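Putative methyl-accepting chemotaxis signal transduction protein (Campylobacter jejuni subsp. jejuni serotype O:2, PDB 4XMR) probably senses amino acids such as isoleucine through its tandem PAS sensory domain and relays the signal across the membrane to steer chemotaxis. Local coordinates at residues Lys70-Val81 against Gly88-Ser96. Sequence-based numbering, arbitrary orientation. Where two conformers were deposited one is given.
With SO4 (sulfate ion), chain F.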
ATOM      1  N   LYS B  70     -15.670  13.062  -7.065  0.57  9.81           N
ATOM      2  CA  LYS B  70     -15.828  11.872  -7.889  0.57 10.45           C
ATOM      3  C   LYS B  70     -14.495  11.347  -8.423  0.57  9.86           C
ATOM      4  O   LYS B  70     -14.221  10.145  -8.363  0.57 10.59           O
ATOM      5  CB  LYS B  70     -16.780  12.143  -9.056  0.57 12.63           C
ATOM      6  CG  LYS B  70     -17.018  10.918  -9.942  0.57 16.63           C
ATOM      7  CD  LYS B  70     -17.951  11.216 -11.113  0.57 24.65           C
ATOM      8  CE  LYS B  70     -17.227  11.931 -12.242  0.57 26.57           C
ATOM      9  NZ  LYS B  70     -17.979  11.843 -13.536  0.57 24.30           N
ATOM     10  N   TYR B  71     -13.675  12.234  -8.975  1.00 11.29           N
ATOM     11  CA  TYR B  71     -12.412  11.787  -9.556  1.00 11.78           C
ATOM     12  C   TYR B  71     -11.513  11.230  -8.454  1.00 11.35           C
ATOM     13  O   TYR B  71     -10.885  10.188  -8.626  1.00 11.56           O
ATOM     14  CB  TYR B  71     -11.713  12.911 -10.334  1.00 13.35           C
ATOM     15  CG  TYR B  71     -12.459  13.340 -11.574  1.00 16.68           C
ATOM     16  CD1 TYR B  71     -12.974  12.399 -12.457  1.00 15.94           C
ATOM     17  CD2 TYR B  71     -12.677  14.687 -11.848  1.00 20.09           C
ATOM     18  CE1 TYR B  71     -13.672  12.795 -13.611  1.00 19.69           C
ATOM     19  CE2 TYR B  71     -13.365  15.085 -12.985  1.00 23.20           C
ATOM     20  CZ  TYR B  71     -13.866  14.149 -13.862  1.00 23.35           C
ATOM     21  OH  TYR B  71     -14.551  14.586 -14.990  1.00 31.23           O
ATOM     22  N   TYR B  72     -11.479  11.895  -7.306  1.00 10.78           N
ATOM     23  CA  TYR B  72     -10.692  11.359  -6.202  1.00  9.80           C
ATOM     24  C   TYR B  72     -11.227  10.003  -5.729  1.00  9.82           C
ATOM     25  O   TYR B  72     -10.461   9.064  -5.496  1.00 10.53           O
ATOM     26  CB  TYR B  72     -10.638  12.355  -5.042  1.00 11.21           C
ATOM     27  CG  TYR B  72      -9.445  13.283  -5.070  1.00 11.35           C
ATOM     28  CD1 TYR B  72      -9.395  14.380  -5.937  1.00 11.43           C
ATOM     29  CD2 TYR B  72      -8.377  13.078  -4.207  1.00 11.44           C
ATOM     30  CE1 TYR B  72      -8.301  15.242  -5.949  1.00 11.15           C
ATOM     31  CE2 TYR B  72      -7.286  13.936  -4.208  1.00 12.12           C
ATOM     32  CZ  TYR B  72      -7.254  15.011  -5.071  1.00 11.57           C
ATOM     33  OH  TYR B  72      -6.153  15.840  -5.028  1.00 11.85           O
ATOM     34  N   ARG B  73     -12.542   9.886  -5.600  1.00  9.94           N
ATOM     35  CA  ARG B  73     -13.123   8.605  -5.189  1.00 10.15           C
ATOM     36  C   ARG B  73     -12.683   7.486  -6.131  1.00 10.02           C
ATOM     37  O   ARG B  73     -12.267   6.412  -5.687  1.00 10.71           O
ATOM     38  CB  ARG B  73     -14.649   8.651  -5.156  1.00 10.32           C
ATOM     39  CG  ARG B  73     -15.252   7.290  -4.797  1.00 10.75           C
ATOM     40  CD  ARG B  73     -16.768   7.317  -4.552  1.00 11.16           C
ATOM     41  NE  ARG B  73     -17.546   7.844  -5.682  1.00 12.51           N
ATOM     42  CZ  ARG B  73     -17.904   7.149  -6.766  1.00 12.77           C
ATOM     43  NH1 ARG B  73     -17.532   5.882  -6.924  1.00 13.79           N
ATOM     44  NH2 ARG B  73     -18.627   7.735  -7.719  1.00 13.98           N
ATOM     45  N   HIS B  74     -12.772   7.738  -7.431  1.00  9.87           N
ATOM     46  CA  HIS B  74     -12.367   6.735  -8.398  1.00  9.64           C
ATOM     47  C   HIS B  74     -10.893   6.405  -8.294  1.00  9.41           C
ATOM     48  O   HIS B  74     -10.501   5.251  -8.457  1.00 11.19           O
ATOM     49  CB  HIS B  74     -12.652   7.212  -9.818  1.00 10.74           C
ATOM     50  CG  HIS B  74     -14.096   7.228 -10.176  1.00 11.64           C
ATOM     51  ND1 HIS B  74     -14.566   7.912 -11.282  1.00 12.95           N
ATOM     52  CD2 HIS B  74     -15.173   6.617  -9.629  1.00 14.50           C
ATOM     53  CE1 HIS B  74     -15.867   7.736 -11.381  1.00 15.23           C
ATOM     54  NE2 HIS B  74     -16.266   6.954 -10.387  1.00 15.65           N
ATOM     55  N   SER B  75     -10.071   7.418  -8.064  1.00  9.44           N
ATOM     56  CA  SER B  75      -8.634   7.204  -8.089  1.00 10.85           C
ATOM     57  C   SER B  75      -8.161   6.153  -7.079  1.00 11.11           C
ATOM     58  O   SER B  75      -7.217   5.426  -7.356  1.00 13.26           O
ATOM     59  CB  SER B  75      -7.874   8.520  -7.920  1.00 10.97           C
ATOM     60  OG  SER B  75      -8.012   8.970  -6.603  1.00 12.26           O
ATOM     61  N   ILE B  76      -8.846   6.072  -5.938  0.71 11.03           N
ATOM     62  CA  ILE B  76      -8.455   5.160  -4.868  0.71 11.48           C
ATOM     63  C   ILE B  76      -9.527   4.097  -4.583  0.71 13.11           C
ATOM     64  O   ILE B  76      -9.352   3.254  -3.703  0.71 14.47           O
ATOM     65  CB  ILE B  76      -8.099   5.950  -3.573  0.71 12.58           C
ATOM     66  CG1 ILE B  76      -7.134   5.156  -2.666  0.71 15.23           C
ATOM     67  CG2 ILE B  76      -9.363   6.389  -2.837  0.71 12.98           C
ATOM     68  CD1 ILE B  76      -6.522   5.974  -1.530  0.71 16.29           C
ATOM     69  N   ASN B  77     -10.626   4.133  -5.334  1.00 12.76           N
ATOM     70  CA  ASN B  77     -11.771   3.250  -5.096  1.00 13.88           C
ATOM     71  C   ASN B  77     -12.315   3.379  -3.664  1.00 13.14           C
ATOM     72  O   ASN B  77     -12.609   2.388  -3.005  1.00 14.75           O
ATOM     73  CB  ASN B  77     -11.443   1.785  -5.435  1.00 15.98           C
ATOM     74  CG  ASN B  77     -12.678   0.916  -5.503  1.00 19.86           C
ATOM     75  OD1 ASN B  77     -13.751   1.379  -5.886  1.00 20.98           O
ATOM     76  ND2 ASN B  77     -12.543  -0.343  -5.103  1.00 23.59           N
ATOM     77  N   ALA B  78     -12.444   4.613  -3.184  1.00 11.26           N
ATOM     78  CA  ALA B  78     -13.056   4.845  -1.875  1.00 10.35           C
ATOM     79  C   ALA B  78     -14.550   4.504  -1.919  1.00 10.58           C
ATOM     80  O   ALA B  78     -15.165   4.511  -2.986  1.00 12.74           O
ATOM     81  CB  ALA B  78     -12.860   6.299  -1.439  1.00 10.97           C
ATOM     82  N   LEU B  79     -15.155   4.242  -0.760  1.00 10.62           N
ATOM     83  CA  LEU B  79     -16.575   3.910  -0.738  1.00 11.29           C
ATOM     84  C   LEU B  79     -17.440   5.166  -0.883  1.00 11.15           C
ATOM     85  O   LEU B  79     -18.362   5.199  -1.689  1.00 12.83           O
ATOM     86  CB  LEU B  79     -16.930   3.162   0.544  1.00 12.83           C
ATOM     87  CG  LEU B  79     -18.335   2.568   0.526  1.00 14.03           C
ATOM     88  CD1 LEU B  79     -18.375   1.408  -0.472  1.00 16.52           C
ATOM     89  CD2 LEU B  79     -18.740   2.126   1.926  1.00 17.21           C
ATOM     90  N   ASN B  80     -17.147   6.185  -0.080  1.00 10.63           N
ATOM     91  CA  ASN B  80     -17.853   7.457  -0.112  1.00 10.11           C
ATOM     92  C   ASN B  80     -16.811   8.556   0.006  1.00  9.70           C
ATOM     93  O   ASN B  80     -15.849   8.428   0.777  1.00 10.45           O
ATOM     94  CB  ASN B  80     -18.778   7.618   1.105  1.00 10.83           C
ATOM     95  CG  ASN B  80     -19.909   6.613   1.150  1.00 12.95           C
ATOM     96  OD1 ASN B  80     -20.669   6.447   0.194  1.00 14.62           O
ATOM     97  ND2 ASN B  80     -20.066   5.985   2.298  1.00 14.13           N
ATOM     98  N   VAL B  81     -16.997   9.636  -0.740  1.00  9.56           N
ATOM     99  CA  VAL B  81     -16.186  10.838  -0.594  1.00  8.62           C
ATOM    100  C   VAL B  81     -17.166  11.998  -0.580  1.00  8.97           C
ATOM    101  O   VAL B  81     -18.026  12.070  -1.455  1.00 10.34           O
ATOM    102  CB  VAL B  81     -15.158  10.980  -1.734  1.00  9.40           C
ATOM    103  CG1 VAL B  81     -14.386  12.277  -1.600  1.00 10.81           C
ATOM    104  CG2 VAL B  81     -14.207   9.799  -1.751  1.00 11.12           C
ATOM    105  N   GLY B  88     -26.017  21.456   7.192  1.00 30.21           N
ATOM    106  CA  GLY B  88     -26.374  20.076   7.449  1.00 29.09           C
ATOM    107  C   GLY B  88     -26.433  19.226   6.197  1.00 23.37           C
ATOM    108  O   GLY B  88     -26.507  18.005   6.282  1.00 25.47           O
ATOM    109  N   LYS B  89     -26.406  19.871   5.035  1.00 20.82           N
ATOM    110  CA  LYS B  89     -26.440  19.141   3.778  1.00 18.44           C
ATOM    111  C   LYS B  89     -25.063  18.552   3.497  1.00 17.62           C
ATOM    112  O   LYS B  89     -24.042  19.043   3.994  1.00 20.45           O
ATOM    113  CB  LYS B  89     -26.877  20.047   2.626  1.00 20.68           C
ATOM    114  CG  LYS B  89     -28.279  20.611   2.790  1.00 21.84           C
ATOM    115  CD  LYS B  89     -28.727  21.320   1.529  1.00 24.39           C
ATOM    116  CE  LYS B  89     -30.103  21.951   1.694  1.00 25.44           C
ATOM    117  NZ  LYS B  89     -30.508  22.692   0.465  1.00 30.81           N
ATOM    118  N   VAL B  90     -25.024  17.495   2.702  0.50 15.58           N
ATOM    119  CA  VAL B  90     -23.751  16.880   2.365  0.50 15.28           C
ATOM    120  C   VAL B  90     -23.701  16.567   0.876  0.50 14.46           C
ATOM    121  O   VAL B  90     -24.648  16.017   0.321  0.50 15.95           O
ATOM    122  CB  VAL B  90     -23.477  15.629   3.226  0.50 19.24           C
ATOM    123  CG1 VAL B  90     -24.578  14.606   3.060  0.50 23.63           C
ATOM    124  CG2 VAL B  90     -22.141  15.017   2.869  0.50 17.31           C
ATOM    125  N   LEU B  91     -22.609  16.961   0.228  1.00 12.51           N
ATOM    126  CA  LEU B  91     -22.393  16.633  -1.160  1.00 12.47           C
ATOM    127  C   LEU B  91     -21.683  15.282  -1.185  1.00 11.70           C
ATOM    128  O   LEU B  91     -20.534  15.175  -0.758  1.00 12.35           O
ATOM    129  CB  LEU B  91     -21.555  17.707  -1.832  1.00 13.06           C
ATOM    130  CG  LEU B  91     -21.305  17.494  -3.326  1.00 13.51           C
ATOM    131  CD1 LEU B  91     -22.614  17.555  -4.117  1.00 15.53           C
ATOM    132  CD2 LEU B  91     -20.321  18.518  -3.852  1.00 15.31           C
ATOM    133  N   LEU B  92     -22.376  14.261  -1.685  1.00 12.34           N
ATOM    134  CA  LEU B  92     -21.945  12.869  -1.546  1.00 11.80           C
ATOM    135  C   LEU B  92     -21.620  12.205  -2.877  1.00 12.39           C
ATOM    136  O   LEU B  92     -22.479  12.126  -3.757  1.00 14.16           O
ATOM    137  CB  LEU B  92     -23.027  12.065  -0.819  1.00 13.97           C
ATOM    138  CG  LEU B  92     -22.809  10.555  -0.681  1.00 14.51           C
ATOM    139  CD1 LEU B  92     -21.518  10.235   0.084  1.00 15.01           C
ATOM    140  CD2 LEU B  92     -24.007   9.921   0.000  1.00 17.87           C
ATOM    141  N   SER B  93     -20.374  11.751  -3.014  1.00 11.13           N
ATOM    142  CA  SER B  93     -19.953  10.932  -4.142  1.00 11.31           C
ATOM    143  C   SER B  93     -19.844   9.470  -3.692  1.00 10.76           C
ATOM    144  O   SER B  93     -19.081   9.159  -2.760  1.00 11.83           O
ATOM    145  CB  SER B  93     -18.622  11.423  -4.701  1.00 11.43           C
ATOM    146  OG  SER B  93     -18.223  10.653  -5.818  1.00 11.97           O
ATOM    147  N   GLN B  94     -20.619   8.594  -4.331  1.00 12.10           N
ATOM    148  CA  GLN B  94     -20.566   7.155  -4.073  1.00 14.52           C
ATOM    149  C   GLN B  94     -20.998   6.375  -5.328  1.00 16.07           C
ATOM    150  O   GLN B  94     -21.586   6.959  -6.240  1.00 21.09           O
ATOM    151  CB  GLN B  94     -21.427   6.782  -2.864  1.00 18.39           C
ATOM    152  CG  GLN B  94     -22.899   7.114  -3.025  1.00 19.91           C
ATOM    153  CD  GLN B  94     -23.790   6.582  -1.898  1.00 21.96           C
ATOM    154  OE1 GLN B  94     -24.996   6.458  -2.075  1.00 27.47           O
ATOM    155  NE2 GLN B  94     -23.208   6.280  -0.748  1.00 21.41           N
ATOM    156  N   LYS B  95     -20.709   5.069  -5.364  1.00 26.23           N
ATOM    157  CA  LYS B  95     -21.190   4.162  -6.424  1.00 34.40           C
ATOM    158  C   LYS B  95     -22.696   4.289  -6.638  1.00 38.59           C
ATOM    159  O   LYS B  95     -23.474   4.112  -5.697  1.00 57.58           O
ATOM    160  CB  LYS B  95     -20.842   2.697  -6.095  1.00 47.86           C
ATOM    161  CG  LYS B  95     -21.453   1.636  -7.044  1.00 56.99           C
ATOM    162  CD  LYS B  95     -21.253   0.197  -6.524  1.00 55.98           C
ATOM    163  CE  LYS B  95     -21.755  -0.853  -7.521  1.00 59.90           C
ATOM    164  NZ  LYS B  95     -21.601  -2.257  -7.029  1.00 57.09           N
ATOM    165  N   SER B  96     -23.080   4.590  -7.883  1.00 28.50           N
ATOM    166  CA  SER B  96     -24.477   4.689  -8.333  1.00 32.33           C
ATOM    167  C   SER B  96     -24.538   5.322  -9.712  1.00 41.10           C
ATOM    168  O   SER B  96     -25.017   6.450  -9.855  1.00 39.35           O
ATOM    169  CB  SER B  96     -25.350   5.514  -7.385  1.00 27.98           C
ATOM    170  OG  SER B  96     -24.722   6.727  -7.012  1.00 28.70           O
TER
HETATM  171  S   SO4 F 302     -19.445   4.997 -10.165  1.00 86.03           S
HETATM  172  O1  SO4 F 302     -19.037   6.394 -10.224  1.00 62.10           O
HETATM  173  O2  SO4 F 302     -19.151   4.359 -11.444  1.00 93.08           O
HETATM  174  O3  SO4 F 302     -18.713   4.318  -9.099  1.00 74.48           O
HETATM  175  O4  SO4 F 302     -20.878   4.931  -9.901  1.00 83.02           O
HETATM  176  O   HOH W   1     -20.227  10.310  -7.730  1.00 18.33           O
HETATM  177  O   HOH W   2     -19.230   3.574  -3.577  1.00 26.29           O
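Arg73 reaches from helix 58-76 to Ser93 with its guanidinium edge first: NE donates to Ser93 OG at 2.9 Å, nearly straight (171°) and close to the guanidinium plane. A bend at chi3 (57°) turns one face over the backbone, with Gln94 C 3.5 Å above its centre. The adjacent edge, between NH1 and NH2, grips a sulfate that probably came with the crystallisation solution: NH1 donates to O3 and NH2 to O1, which also accepts from His74 NE2 (2.8 Å). A water accepts from Arg73 NH2 and bonds Ser93 OG, closing a small ring with the direct NE bond. Strands 80-84 and 90-94 form an antiparallel hairpin of the PDC (Cache) sensor sheet, where Val81 and Ser93 make a hydrogen-bonded pair (Val81 N to Ser93 O 2.9 Å, Ser93 N to Val81 O 2.8 Å). On the face carrying Asn80 and Gln94, these two side chains run alongside each other, amide planes 29° apart. Gln94 NE2 donates to Asn80 OD1 at 2.7 Å, the acceptor in the Gln94 amide plane. Asn80 ND2 is hydrogen-bonded to the carboxylates of Asp160 and Asp133, both of the isoleucine pocket; the Asn80 side chain lies about 4 Å from the ligand.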